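Local atomic coordinates of ribokinase (Cryptococcus neoformans var. grubii serotype A, PDB entry 6CW5), a protein that probably phosphorylates D-ribose at O-5 with ATP and a divalent metal, giving D-ribose 5-phosphate and ADP, and belongs to the PfkB family of carbohydrate kinases. Residues A[192-195]-A[196-200]; A[201-205]-A[206-210]; A[174-177]-A[178-182]; A[183-186]-A[187-190]; A[285-288]-A[289-293]. All coordinates share one frame; numbering follows the deposited sequence.

Contact 1. Residues A[192-195]-A[196-200]; sequences LIVN and EGELG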
loop_
_atom_site.group_PDB
_atom_site.type_symbol
_atom_site.label_atom_id
_atom_site.label_comp_id
_atom_site.label_asym_id
_atom_site.label_seq_id
_atom_site.Cartn_x
_atom_site.Cartn_y
_atom_site.Cartn_z
ATOM N N LEU A 192 -1.181 -20.378 3.233
ATOM C CA LEU A 192 -2.208 -19.695 4.012
ATOM C C LEU A 192 -2.338 -20.413 5.348
ATOM O O LEU A 192 -2.508 -21.634 5.375
ATOM C CB LEU A 192 -3.551 -19.717 3.269
ATOM C CG LEU A 192 -4.807 -19.306 4.058
ATOM C CD1 LEU A 192 -4.801 -17.772 4.277
ATOM C CD2 LEU A 192 -6.073 -19.728 3.301
ATOM N N ILE A 193 -2.295 -19.661 6.451
ATOM C CA ILE A 193 -2.518 -20.211 7.785
ATOM C C ILE A 193 -3.796 -19.596 8.337
ATOM O O ILE A 193 -3.876 -18.372 8.517
ATOM C CB ILE A 193 -1.347 -19.938 8.739
ATOM C CG1 ILE A 193 -0.041 -20.464 8.170
ATOM C CG2 ILE A 193 -1.612 -20.642 10.086
ATOM C CD1 ILE A 193 1.124 -20.310 9.170
ATOM N N VAL A 194 -4.780 -20.444 8.631
ATOM C CA VAL A 194 -6.070 -20.026 9.183
ATOM C C VAL A 194 -6.474 -20.979 10.296
ATOM O O VAL A 194 -5.980 -22.102 10.380
ATOM C CB VAL A 194 -7.184 -20.023 8.106
ATOM C CG1 VAL A 194 -6.977 -18.844 7.147
ATOM C CG2 VAL A 194 -7.218 -21.380 7.322
ATOM N N ASN A 195 -7.420 -20.533 11.152
ATOM C CA ASN A 195 -8.184 -21.451 11.988
ATOM C C ASN A 195 -9.501 -21.759 11.279
ATOM O O ASN A 195 -9.780 -21.223 10.208
ATOM C CB ASN A 195 -8.393 -20.868 13.400
ATOM C CG ASN A 195 -9.133 -19.525 13.388
ATOM O OD1 ASN A 195 -10.066 -19.336 12.618
ATOM N ND2 ASN A 195 -8.706 -18.588 14.240
ATOM N N GLU A 196 -10.328 -22.650 11.861
ATOM C CA GLU A 196 -11.496 -23.092 11.100
ATOM C C GLU A 196 -12.475 -21.951 10.830
ATOM O O GLU A 196 -13.153 -21.950 9.798
ATOM C CB GLU A 196 -12.214 -24.244 11.807
ATOM C CG GLU A 196 -12.911 -23.844 13.091
ATOM C CD GLU A 196 -12.003 -23.804 14.313
ATOM O OE1 GLU A 196 -10.760 -23.803 14.170
ATOM O OE2 GLU A 196 -12.555 -23.781 15.439
ATOM N N GLY A 197 -12.567 -20.968 11.724
ATOM C CA GLY A 197 -13.470 -19.854 11.460
ATOM C C GLY A 197 -12.989 -18.974 10.316
ATOM O O GLY A 197 -13.795 -18.476 9.519
ATOM N N GLU A 198 -11.672 -18.774 10.215
ATOM C CA GLU A 198 -11.126 -17.995 9.102
ATOM C C GLU A 198 -11.254 -18.751 7.783
ATOM O O GLU A 198 -11.459 -18.142 6.720
ATOM C CB GLU A 198 -9.665 -17.640 9.390
ATOM C CG GLU A 198 -9.564 -16.664 10.599
ATOM C CD GLU A 198 -8.183 -16.612 11.232
ATOM O OE1 GLU A 198 -7.364 -17.525 10.993
ATOM O OE2 GLU A 198 -7.920 -15.653 12.003
ATOM N N LEU A 199 -11.098 -20.072 7.823
ATOM C CA LEU A 199 -11.387 -20.884 6.636
ATOM C C LEU A 199 -12.821 -20.652 6.165
ATOM O O LEU A 199 -13.075 -20.462 4.973
ATOM C CB LEU A 199 -11.165 -22.369 6.940
ATOM C CG LEU A 199 -11.453 -23.345 5.783
ATOM C CD1 LEU A 199 -10.568 -23.008 4.598
ATOM C CD2 LEU A 199 -11.275 -24.842 6.200
ATOM N N GLY A 200 -13.778 -20.663 7.094
ATOM C CA GLY A 200 -15.159 -20.386 6.705
ATOM C C GLY A 200 -15.349 -18.982 6.149
ATOM O O GLY A 200 -16.152 -18.767 5.232
HETATM O O HOH W 1 -9.981 -15.794 14.308
#

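Contact 2. Residues A[201-205]-A[206-210]; sequences DLLLA and FGSSA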
loop_
_atom_site.group_PDB
_atom_site.type_symbol
_atom_site.label_atom_id
_atom_site.label_comp_id
_atom_site.label_asym_id
_atom_site.label_seq_id
_atom_site.Cartn_x
_atom_site.Cartn_y
_atom_site.Cartn_z
ATOM N N ASP A 201 -14.639 -18.000 6.705
ATOM C CA ASP A 201 -14.749 -16.634 6.181
ATOM C C ASP A 201 -14.348 -16.588 4.717
ATOM O O ASP A 201 -14.997 -15.925 3.907
ATOM C CB ASP A 201 -13.875 -15.651 6.973
ATOM C CG ASP A 201 -14.396 -15.368 8.359
ATOM O OD1 ASP A 201 -15.624 -15.430 8.573
ATOM O OD2 ASP A 201 -13.553 -15.061 9.231
ATOM N N LEU A 202 -13.247 -17.254 4.361
ATOM C CA LEU A 202 -12.851 -17.263 2.956
ATOM C C LEU A 202 -13.892 -17.979 2.104
ATOM O O LEU A 202 -14.289 -17.494 1.035
ATOM C CB LEU A 202 -11.492 -17.937 2.783
ATOM C CG LEU A 202 -10.300 -16.967 2.775
ATOM C CD1 LEU A 202 -10.089 -16.375 4.176
ATOM C CD2 LEU A 202 -9.074 -17.754 2.293
ATOM N N LEU A 203 -14.305 -19.172 2.538
ATOM C CA LEU A 203 -15.276 -19.916 1.742
ATOM C C LEU A 203 -16.543 -19.098 1.534
ATOM O O LEU A 203 -17.096 -19.073 0.430
ATOM C CB LEU A 203 -15.594 -21.257 2.422
ATOM C CG LEU A 203 -14.479 -22.287 2.216
ATOM C CD1 LEU A 203 -14.650 -23.416 3.201
ATOM C CD2 LEU A 203 -14.479 -22.839 0.774
ATOM N N LEU A 204 -17.011 -18.413 2.589
ATOM C CA LEU A 204 -18.217 -17.598 2.471
ATOM C C LEU A 204 -17.999 -16.442 1.506
ATOM O O LEU A 204 -18.883 -16.113 0.713
ATOM C CB LEU A 204 -18.637 -17.044 3.836
ATOM C CG LEU A 204 -19.386 -17.962 4.800
ATOM C CD1 LEU A 204 -19.581 -17.268 6.148
ATOM C CD2 LEU A 204 -20.717 -18.358 4.198
ATOM N N ALA A 205 -16.828 -15.798 1.571
ATOM C CA ALA A 205 -16.569 -14.691 0.658
ATOM C C ALA A 205 -16.471 -15.183 -0.778
ATOM O O ALA A 205 -16.691 -14.402 -1.714
ATOM C CB ALA A 205 -15.283 -13.951 1.072
ATOM N N PHE A 206 -16.121 -16.451 -0.972
ATOM C CA PHE A 206 -15.906 -17.005 -2.300
ATOM C C PHE A 206 -17.151 -17.715 -2.826
ATOM O O PHE A 206 -17.063 -18.494 -3.788
ATOM C CB PHE A 206 -14.703 -17.969 -2.289
ATOM C CG PHE A 206 -13.388 -17.280 -1.977
ATOM C CD1 PHE A 206 -13.324 -15.884 -1.980
ATOM C CD2 PHE A 206 -12.235 -18.026 -1.735
ATOM C CE1 PHE A 206 -12.121 -15.229 -1.696
ATOM C CE2 PHE A 206 -11.027 -17.393 -1.467
ATOM C CZ PHE A 206 -10.981 -15.995 -1.444
ATOM N N GLY A 207 -18.297 -17.462 -2.215
ATOM C CA GLY A 207 -19.567 -17.924 -2.740
ATOM C C GLY A 207 -19.973 -19.313 -2.304
ATOM O O GLY A 207 -21.031 -19.800 -2.743
ATOM N N SER A 208 -19.191 -19.954 -1.445
ATOM C CA SER A 208 -19.520 -21.280 -0.948
ATOM C C SER A 208 -20.578 -21.181 0.140
ATOM O O SER A 208 -20.712 -20.153 0.810
ATOM C CB SER A 208 -18.258 -21.948 -0.408
ATOM O OG SER A 208 -18.508 -23.254 0.088
ATOM N N SER A 209 -21.363 -22.249 0.302
ATOM C CA SER A 209 -22.165 -22.361 1.513
ATOM C C SER A 209 -21.468 -23.161 2.610
ATOM O O SER A 209 -21.998 -23.241 3.726
ATOM C CB SER A 209 -23.521 -22.994 1.207
ATOM O OG SER A 209 -23.297 -24.265 0.646
ATOM N N ALA A 210 -20.307 -23.755 2.328
ATOM C CA ALA A 210 -19.553 -24.429 3.379
ATOM C C ALA A 210 -19.092 -23.402 4.404
ATOM O O ALA A 210 -18.676 -22.295 4.048
ATOM C CB ALA A 210 -18.349 -25.167 2.799
HETATM O O HOH W 2 -21.147 -17.652 0.149
#

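Contact 3. Residues A[174-177]-A[178-182]; sequences PMLT and PAQLR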
loop_
_atom_site.group_PDB
_atom_site.type_symbol
_atom_site.label_atom_id
_atom_site.label_comp_id
_atom_site.label_asym_id
_atom_site.label_seq_id
_atom_site.Cartn_x
_atom_site.Cartn_y
_atom_site.Cartn_z
ATOM N N PRO A 174 -6.472 -9.245 11.523
ATOM C CA PRO A 174 -7.929 -9.508 11.548
ATOM C C PRO A 174 -8.452 -9.822 10.159
ATOM O O PRO A 174 -7.754 -9.542 9.209
ATOM C CB PRO A 174 -8.512 -8.188 12.047
ATOM C CG PRO A 174 -7.433 -7.136 11.685
ATOM C CD PRO A 174 -6.140 -7.861 11.908
ATOM N N MET A 175 -9.656 -10.389 10.043
ATOM C CA MET A 175 -10.138 -10.837 8.742
ATOM C C MET A 175 -10.340 -9.660 7.783
ATOM O O MET A 175 -10.758 -8.560 8.184
ATOM C CB MET A 175 -11.452 -11.629 8.924
ATOM C CG MET A 175 -12.028 -12.246 7.632
ATOM S SD MET A 175 -10.876 -13.155 6.640
ATOM C CE MET A 175 -10.337 -14.430 7.811
ATOM N N LEU A 176 -10.008 -9.898 6.514
ATOM C CA LEU A 176 -10.205 -8.964 5.414
ATOM C C LEU A 176 -11.686 -8.918 5.054
ATOM O O LEU A 176 -12.442 -9.842 5.371
ATOM C CB LEU A 176 -9.375 -9.405 4.182
ATOM C CG LEU A 176 -7.847 -9.177 4.280
ATOM C CD1 LEU A 176 -7.214 -10.072 5.343
ATOM C CD2 LEU A 176 -7.188 -9.470 2.918
ATOM N N THR A 177 -12.112 -7.832 4.381
ATOM C CA THR A 177 -13.487 -7.775 3.901
ATOM C C THR A 177 -13.672 -8.805 2.790
ATOM O O THR A 177 -12.699 -9.228 2.150
ATOM C CB THR A 177 -13.865 -6.379 3.387
ATOM O OG1 THR A 177 -13.226 -6.133 2.120
ATOM C CG2 THR A 177 -13.433 -5.293 4.364
ATOM N N PRO A 178 -14.913 -9.232 2.529
ATOM C CA PRO A 178 -15.095 -10.247 1.472
ATOM C C PRO A 178 -14.578 -9.772 0.131
ATOM O O PRO A 178 -13.937 -10.540 -0.595
ATOM C CB PRO A 178 -16.618 -10.486 1.482
ATOM C CG PRO A 178 -16.979 -10.262 2.950
ATOM C CD PRO A 178 -16.107 -9.079 3.370
ATOM N N ALA A 179 -14.783 -8.497 -0.208
ATOM C CA ALA A 179 -14.262 -8.024 -1.491
ATOM C C ALA A 179 -12.732 -8.060 -1.512
ATOM O O ALA A 179 -12.116 -8.431 -2.520
ATOM C CB ALA A 179 -14.788 -6.611 -1.775
ATOM N N GLN A 180 -12.099 -7.680 -0.408
ATOM C CA GLN A 180 -10.644 -7.765 -0.353
ATOM C C GLN A 180 -10.164 -9.201 -0.534
ATOM O O GLN A 180 -9.170 -9.442 -1.216
ATOM C CB GLN A 180 -10.146 -7.210 0.976
ATOM C CG GLN A 180 -10.269 -5.699 1.049
ATOM C CD GLN A 180 -10.061 -5.163 2.450
ATOM O OE1 GLN A 180 -10.004 -5.919 3.440
ATOM N NE2 GLN A 180 -9.922 -3.844 2.544
ATOM N N LEU A 181 -10.836 -10.165 0.104
ATOM C CA LEU A 181 -10.455 -11.564 -0.082
ATOM C C LEU A 181 -10.595 -11.975 -1.543
ATOM O O LEU A 181 -9.706 -12.634 -2.105
ATOM C CB LEU A 181 -11.314 -12.476 0.818
ATOM C CG LEU A 181 -11.103 -12.258 2.323
ATOM C CD1 LEU A 181 -12.236 -13.009 3.061
ATOM C CD2 LEU A 181 -9.726 -12.807 2.728
ATOM N N ARG A 182 -11.688 -11.571 -2.192
ATOM C CA ARG A 182 -11.889 -11.970 -3.582
ATOM C C ARG A 182 -10.884 -11.347 -4.533
ATOM O O ARG A 182 -10.644 -11.906 -5.617
ATOM C CB ARG A 182 -13.301 -11.608 -4.051
ATOM C CG ARG A 182 -14.377 -12.421 -3.377
ATOM C CD ARG A 182 -15.762 -12.097 -3.964
ATOM N NE ARG A 182 -16.278 -10.786 -3.566
ATOM C CZ ARG A 182 -17.103 -10.599 -2.539
ATOM N NH1 ARG A 182 -17.480 -11.626 -1.775
ATOM N NH2 ARG A 182 -17.540 -9.382 -2.263
#

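Contact 4. Residues A[183-186]-A[187-190]; sequences EFPW and KHLS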
loop_
_atom_site.group_PDB
_atom_site.type_symbol
_atom_site.label_atom_id
_atom_site.label_comp_id
_atom_site.label_asym_id
_atom_site.label_seq_id
_atom_site.Cartn_x
_atom_site.Cartn_y
_atom_site.Cartn_z
ATOM N N GLU A 183 -10.267 -10.234 -4.150
ATOM C CA GLU A 183 -9.330 -9.544 -5.038
ATOM C C GLU A 183 -7.882 -9.783 -4.649
ATOM O O GLU A 183 -6.981 -9.268 -5.318
ATOM C CB GLU A 183 -9.629 -8.037 -5.020
ATOM C CG GLU A 183 -10.961 -7.727 -5.727
ATOM C CD GLU A 183 -11.615 -6.450 -5.248
ATOM O OE1 GLU A 183 -10.879 -5.521 -4.856
ATOM O OE2 GLU A 183 -12.871 -6.396 -5.257
ATOM N N PHE A 184 -7.660 -10.515 -3.565
ATOM C CA PHE A 184 -6.320 -10.752 -3.047
ATOM C C PHE A 184 -5.493 -11.577 -4.034
ATOM O O PHE A 184 -6.021 -12.483 -4.701
ATOM C CB PHE A 184 -6.462 -11.448 -1.694
ATOM C CG PHE A 184 -5.224 -11.441 -0.848
ATOM C CD1 PHE A 184 -4.975 -10.390 0.037
ATOM C CD2 PHE A 184 -4.349 -12.513 -0.888
ATOM C CE1 PHE A 184 -3.846 -10.389 0.843
ATOM C CE2 PHE A 184 -3.211 -12.537 -0.064
ATOM C CZ PHE A 184 -2.962 -11.469 0.790
ATOM N N PRO A 185 -4.191 -11.261 -4.196
ATOM C CA PRO A 185 -3.356 -11.959 -5.194
ATOM C C PRO A 185 -2.875 -13.309 -4.673
ATOM O O PRO A 185 -1.706 -13.522 -4.393
ATOM C CB PRO A 185 -2.209 -10.967 -5.414
ATOM C CG PRO A 185 -2.042 -10.341 -4.045
ATOM C CD PRO A 185 -3.466 -10.157 -3.534
ATOM N N TRP A 186 -3.824 -14.241 -4.510
ATOM C CA TRP A 186 -3.508 -15.568 -3.990
ATOM C C TRP A 186 -2.424 -16.265 -4.793
ATOM O O TRP A 186 -1.710 -17.113 -4.247
ATOM C CB TRP A 186 -4.768 -16.434 -3.991
ATOM C CG TRP A 186 -5.823 -15.814 -3.107
ATOM C CD1 TRP A 186 -6.980 -15.220 -3.519
ATOM C CD2 TRP A 186 -5.793 -15.702 -1.678
ATOM N NE1 TRP A 186 -7.677 -14.753 -2.431
ATOM C CE2 TRP A 186 -6.979 -15.040 -1.288
ATOM C CE3 TRP A 186 -4.888 -16.107 -0.684
ATOM C CZ2 TRP A 186 -7.289 -14.762 0.059
ATOM C CZ3 TRP A 186 -5.200 -15.841 0.654
ATOM C CH2 TRP A 186 -6.390 -15.166 1.010
ATOM N N LYS A 187 -2.312 -15.965 -6.087
ATOM C CA LYS A 187 -1.318 -16.683 -6.878
ATOM C C LYS A 187 0.098 -16.468 -6.369
ATOM O O LYS A 187 0.966 -17.293 -6.666
ATOM C CB LYS A 187 -1.395 -16.291 -8.354
ATOM C CG LYS A 187 -1.114 -14.827 -8.622
ATOM C CD LYS A 187 -1.253 -14.490 -10.083
ATOM C CE LYS A 187 -1.096 -12.999 -10.306
ATOM N NZ LYS A 187 -1.223 -12.663 -11.749
ATOM N N HIS A 188 0.367 -15.383 -5.624
ATOM C CA HIS A 188 1.713 -15.104 -5.113
ATOM C C HIS A 188 2.001 -15.777 -3.787
ATOM O O HIS A 188 3.149 -15.750 -3.326
ATOM C CB HIS A 188 1.914 -13.584 -4.924
ATOM C CG HIS A 188 1.872 -12.825 -6.209
ATOM N ND1 HIS A 188 2.519 -13.266 -7.343
ATOM C CD2 HIS A 188 1.258 -11.665 -6.548
ATOM C CE1 HIS A 188 2.310 -12.407 -8.326
ATOM N NE2 HIS A 188 1.554 -11.425 -7.866
ATOM N N LEU A 189 1.000 -16.377 -3.166
ATOM C CA LEU A 189 1.105 -16.835 -1.789
ATOM C C LEU A 189 1.499 -18.304 -1.735
ATOM O O LEU A 189 0.861 -19.145 -2.377
ATOM C CB LEU A 189 -0.232 -16.640 -1.076
ATOM C CG LEU A 189 -0.194 -17.032 0.377
ATOM C CD1 LEU A 189 0.716 -16.065 1.133
ATOM C CD2 LEU A 189 -1.643 -16.959 0.910
ATOM N N SER A 190 2.528 -18.620 -0.945
ATOM C CA SER A 190 2.907 -20.031 -0.830
ATOM C C SER A 190 2.048 -20.772 0.185
ATOM O O SER A 190 1.688 -21.934 -0.048
ATOM C CB SER A 190 4.377 -20.180 -0.429
ATOM O OG SER A 190 5.226 -19.344 -1.213
#

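Contact 5. Residues A[285-288]-A[289-293]; sequences GYFV and AGLMS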
loop_
_atom_site.group_PDB
_atom_site.type_symbol
_atom_site.label_atom_id
_atom_site.label_comp_id
_atom_site.label_asym_id
_atom_site.label_seq_id
_atom_site.Cartn_x
_atom_site.Cartn_y
_atom_site.Cartn_z
ATOM N N GLY A 285 5.015 -18.776 13.555
ATOM C CA GLY A 285 6.455 -18.570 13.534
ATOM C C GLY A 285 7.244 -19.874 13.570
ATOM O O GLY A 285 8.242 -20.027 12.863
ATOM N N TYR A 286 6.811 -20.836 14.393
ATOM C CA TYR A 286 7.469 -22.140 14.382
ATOM C C TYR A 286 7.288 -22.850 13.044
ATOM O O TYR A 286 8.202 -23.553 12.594
ATOM C CB TYR A 286 6.954 -23.025 15.528
ATOM C CG TYR A 286 7.884 -22.999 16.719
ATOM C CD1 TYR A 286 8.830 -24.009 16.905
ATOM C CD2 TYR A 286 7.856 -21.936 17.627
ATOM C CE1 TYR A 286 9.716 -23.975 17.981
ATOM C CE2 TYR A 286 8.742 -21.893 18.713
ATOM C CZ TYR A 286 9.665 -22.918 18.878
ATOM O OH TYR A 286 10.554 -22.897 19.929
ATOM N N PHE A 287 6.133 -22.676 12.393
ATOM C CA PHE A 287 5.947 -23.289 11.082
ATOM C C PHE A 287 6.910 -22.706 10.062
ATOM O O PHE A 287 7.544 -23.441 9.304
ATOM C CB PHE A 287 4.501 -23.118 10.628
ATOM C CG PHE A 287 4.239 -23.628 9.232
ATOM C CD1 PHE A 287 4.189 -24.994 8.976
ATOM C CD2 PHE A 287 4.020 -22.742 8.183
ATOM C CE1 PHE A 287 3.938 -25.481 7.701
ATOM C CE2 PHE A 287 3.776 -23.211 6.903
ATOM C CZ PHE A 287 3.732 -24.589 6.659
ATOM N N VAL A 288 7.018 -21.382 10.015
ATOM C CA VAL A 288 7.972 -20.740 9.115
ATOM C C VAL A 288 9.400 -21.154 9.453
ATOM O O VAL A 288 10.195 -21.477 8.564
ATOM C CB VAL A 288 7.787 -19.213 9.161
ATOM C CG1 VAL A 288 8.916 -18.508 8.410
ATOM C CG2 VAL A 288 6.416 -18.813 8.582
ATOM N N ALA A 289 9.754 -21.180 10.742
ATOM C CA ALA A 289 11.094 -21.649 11.080
ATOM C C ALA A 289 11.305 -23.088 10.635
ATOM O O ALA A 289 12.425 -23.467 10.280
ATOM C CB ALA A 289 11.361 -21.534 12.580
ATOM N N GLY A 290 10.243 -23.897 10.653
ATOM C CA GLY A 290 10.353 -25.258 10.165
ATOM C C GLY A 290 10.535 -25.304 8.661
ATOM O O GLY A 290 11.288 -26.126 8.146
ATOM N N LEU A 291 9.842 -24.423 7.935
ATOM C CA LEU A 291 10.077 -24.330 6.496
ATOM C C LEU A 291 11.520 -23.928 6.209
ATOM O O LEU A 291 12.171 -24.501 5.330
ATOM C CB LEU A 291 9.096 -23.348 5.859
ATOM C CG LEU A 291 7.607 -23.724 5.871
ATOM C CD1 LEU A 291 6.785 -22.624 5.238
ATOM C CD2 LEU A 291 7.366 -25.036 5.173
ATOM N N MET A 292 12.050 -22.962 6.960
ATOM C CA MET A 292 13.407 -22.495 6.715
ATOM C C MET A 292 14.481 -23.497 7.110
ATOM O O MET A 292 15.585 -23.446 6.553
ATOM C CB MET A 292 13.649 -21.192 7.467
ATOM C CG MET A 292 12.962 -20.012 6.851
ATOM S SD MET A 292 13.501 -18.587 7.789
ATOM C CE MET A 292 12.282 -18.729 9.038
ATOM N N SER A 293 14.203 -24.381 8.070
ATOM C CA SER A 293 15.217 -25.272 8.625
ATOM C C SER A 293 15.619 -26.398 7.688
ATOM O O SER A 293 16.568 -27.125 7.997
ATOM C CB SER A 293 14.717 -25.913 9.923
ATOM O OG SER A 293 13.585 -26.729 9.656
#

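Contact 1. Residues A[192-195]-A[196-200]
Asn195 and Glu198 exchange side-chain-to-backbone hydrogen bonds where strand 191-195 turns into helix 196-205. In one direction, Asn195 OD1 accepts from Glu198 N at 2.9 Å, with the donor nearly in line with the side-chain C=O. In the other, Asn195 N donates to Glu198 OE1 at 3.0 Å; the oxygen is approached from the anti side, with the donor 35° out of the carboxylate plane. The two flat ends are stacked, the amide and carboxylate planes only 20° apart, and a water bridges their outer corners, accepting from Asn195 ND2 and donating to Glu198 OE2. Asn195 can reach the helix because its CG sits between the backbone N and the carbonyl carbon (chi1 59°), which folds OD1 back over the first turn. This reciprocal pair is a capping box with Asn195 as N-cap, and the first helical backbone bond, Leu199 N to Asn195 O at 3.0 Å, follows directly. Asn195 is also a residue observed to bind ADP in this protein, although no nucleotide is bound to this chain. Beside the cap, Val194 packs directly on the helix: its CB lies 3.7 Å from Glu198 CB, the two side chains running antiparallel where they pass, while Val194 CG2 meets Leu199 CB at 4.1 Å, nearly at right angles. Farther out, Leu199 rests on Ile228 and Leu231 of helix 220-233. On the sheet side, backbone hydrogen bonds join Val194 to Ile244 and Thr246 of the adjoining strand 242-246, and the side chain of Asn195 touches Thr246.

Contact 2. Residues A[201-205]-A[206-210]
Phe206 turns one ring face onto the carbonyl of Leu202: Leu202 O stands 3.1 Å above the ring plane, offset toward the rim, and comes within 3.2 Å of Phe206 CG. With CG anti to its own carbonyl carbon (chi1 -65°), the ring folds back along the last turn of helix 196-205, where Phe206 CE2 meets Leu202 CD2 at 4.3 Å and Phe206 CD1 lies near Ala205 CB. The same Leu202 O also accepts from Phe206 N at 2.9 Å, so this oxygen has the backbone N-H and the ring of one residue against it. Beyond Phe206 the helix closes in a Schellman motif: Ser208 N reaches back to Leu203 O at 2.9 Å, and Gly207 N to Leu204 O at 3.3 Å, the latter from well above the carbonyl plane. Gly207 is the C-prime residue; its positive phi (87°) is a backbone setting that suits glycine. Leu203 takes up the other flank. Its CB lies 3.9 Å from Ser208 CB, and Leu203 CD1 meets Ala210 CB at 4.1 Å. Ser208 OG accepts from Ala210 N in an ST turn and is further hydrogen-bonded to Glu230 of helix 220-233. On the exposed side, Leu204 CD2 lies alongside Ser208 O, and a water donates to both Leu204 O and Ser208 O. On the buried side, the ring of Phe206 also packs on Leu181 of helix 178-183 and on Leu231.

Contact 3. Residues A[174-177]-A[178-182]
Thr177 and Gln180 supply the polar part of this contact, a capping box that opens helix 178-183. Thr177, the N-cap, accepts at OG1 from Gln180 N (3.2 Å, N-H...O 162°), while Gln180 OE1 returns to accept from Thr177 N at 3.0 Å. That donor stands above the amide plane, 43° out of it. A chi1 of 73° tucks Thr177 OG1 between N and C of its own backbone, which leaves CG2 beside the backbone N and 3.6 Å from Gln180 OE1. The Gln180 chain runs extended beyond CG, passing its CG close to Thr177 OG1 before the amide reaches Thr177 N. Behind the cap, Leu181 N bonds to Thr177 O at 2.9 Å and starts the regular helical pattern.

The apolar part gathers round Leu181, whose methyls meet Leu176 and Met175. CD2 of Leu181 lies 3.7 Å from Leu176 CB, and its CD1 lies 3.8 Å from Met175 SD. The methionine reaches it through bends at chi2 and chi3, its chain crossing the leucine at about a right angle. Leu176 CB also lies against Gln180 OE1, so an apolar carbon borders the capping oxygen.

The cap faces the dimer partner: Thr177 OG1 is hydrogen-bonded to Thr132 OG1 of the second subunit, and Gln180 NE2 to Thr130 O of that subunit. Within the chain, Leu176 and Gln180 lean on Leu149 of helix 149-161, while Met175, Pro178 and Leu181 meet helix 196-205, so the short helix, reached from strand 167-170 through this loop, packs between the two longer helices and the subunit interface.

Contact 4. Residues A[183-186]-A[187-190]
Trp186 and Leu189 form the tightly packed half of this turn. They lie side by side and point the same way, with Leu189 CD2 at the edge of the indole, in its plane and 3.7 Å from both Trp186 CE3 and CZ3. Leu189 CG is anti to the backbone N (chi1 -177°), which carries the methyl alongside the six-membered ring. One indole face is covered by Phe184 CD2, which stands 3.4 Å above the plane over its centre. Phe170 of strand 167-170 adds to the same cluster, stacking on Phe184 and touching Trp186 and Leu189.

The other half is sparser and faces solvent more. Pro185 CB meets His188 CD2 at 3.7 Å, at an oblique approach to the imidazole, and Lys187 extends its chain on the exposed side, its CG lying over one face of the His188 ring. Between the halves runs the backbone of a short 3-10 turn: His188 N bonds to Pro185 O at 3.0 Å and Leu189 N to Trp186 O at 3.0 Å, both donors standing above the carbonyl planes. Just before it, Pro185 is the centre of an inverse gamma turn, closed by Trp186 N to Phe184 O at 2.8 Å. The linker thereby turns, through a gamma turn and a 3-10 segment, between helix 178-183 and strand 191-195, away from the annotated sites. The buried indole donates from Trp186 NE1 to Leu181 O, and His188 O bonds to Ser168 OG, so an apolar cluster is closed by backbone bonds of the turns and by bonds to neighbouring segments.

Contact 5. Residues A[285-288]-A[289-293]
Leu291 lies against the ring of Phe287 one helical turn earlier, and can be followed outward from CB. Leu291 CB rests against Val288 O at 3.5 Å. The next atom, CG, turned away from the carbonyl carbon (chi1 -66°), stands over one face of the Phe287 ring, 4.2 Å from the centroid and 19° off the normal, a CH-pi contact; it also touches Phe287 O. At the tip the methyls part: Leu291 CD1 reaches Phe287 CE2 at 3.5 Å, and CD2 approaches CZ of the same ring at 4.0 Å. With CG anti to the backbone N (chi1 175°), the Phe287 ring swings toward the later turn, where Leu291 covers one face. It also meets Trp191 edge-to-face and packs on Leu297, Leu301 and Cys304 of helix 297-311.

A second i to i+4 pair lies on another flank of helix 279-292. Val288 CG1 and Met292 CE come within 3.4 Å, closer than usual for two carbons. The methionine is bent at chi3, which brings its methyl back also to Val288 O. Cys15 of strand 15-18 touches both residues, so this flank covers the large sheet. The backbone holds both pairs in step, with regular bonds such as Leu291 N to Phe287 O (2.8 Å) and Met292 N to Val288 O (2.9 Å).

The same helix carries, nearer its start, Asp281, the predicted proton acceptor. The side-chain pairs Phe287-Leu291 and Val288-Met292 are apolar, consistent with the helix being seated on sheet and neighbouring helix by dispersion, while the polar bonds include those of the backbone, of Ser293 OG to Gly290 O and of Tyr286 OH to Pro322 O.

Contacts 3, 4, 1 and 2 follow in series along residues 174-210, and they touch one another in the region of helices 178-183 and 196-205. Contact 3 touches contact 2 through Arg182 NH1 and Ala205 O (2.9 Å, a probable hydrogen bond), and contact 1 through Met175 CE and Glu198 CB (3.6 Å). Trp186 of contact 4 lies 3.7 Å from Phe206 of contact 2, NE1 to CZ. Contacts 1 and 2 share helix 196-205, and contact 1 holds the ADP-binding Asn195. Contact 5 is apart, its centre about 26 Å from that of contact 3, across the chain's centre; it reaches contact 1 through Phe287 CD2 and Ile193 CD1 (3.9 Å).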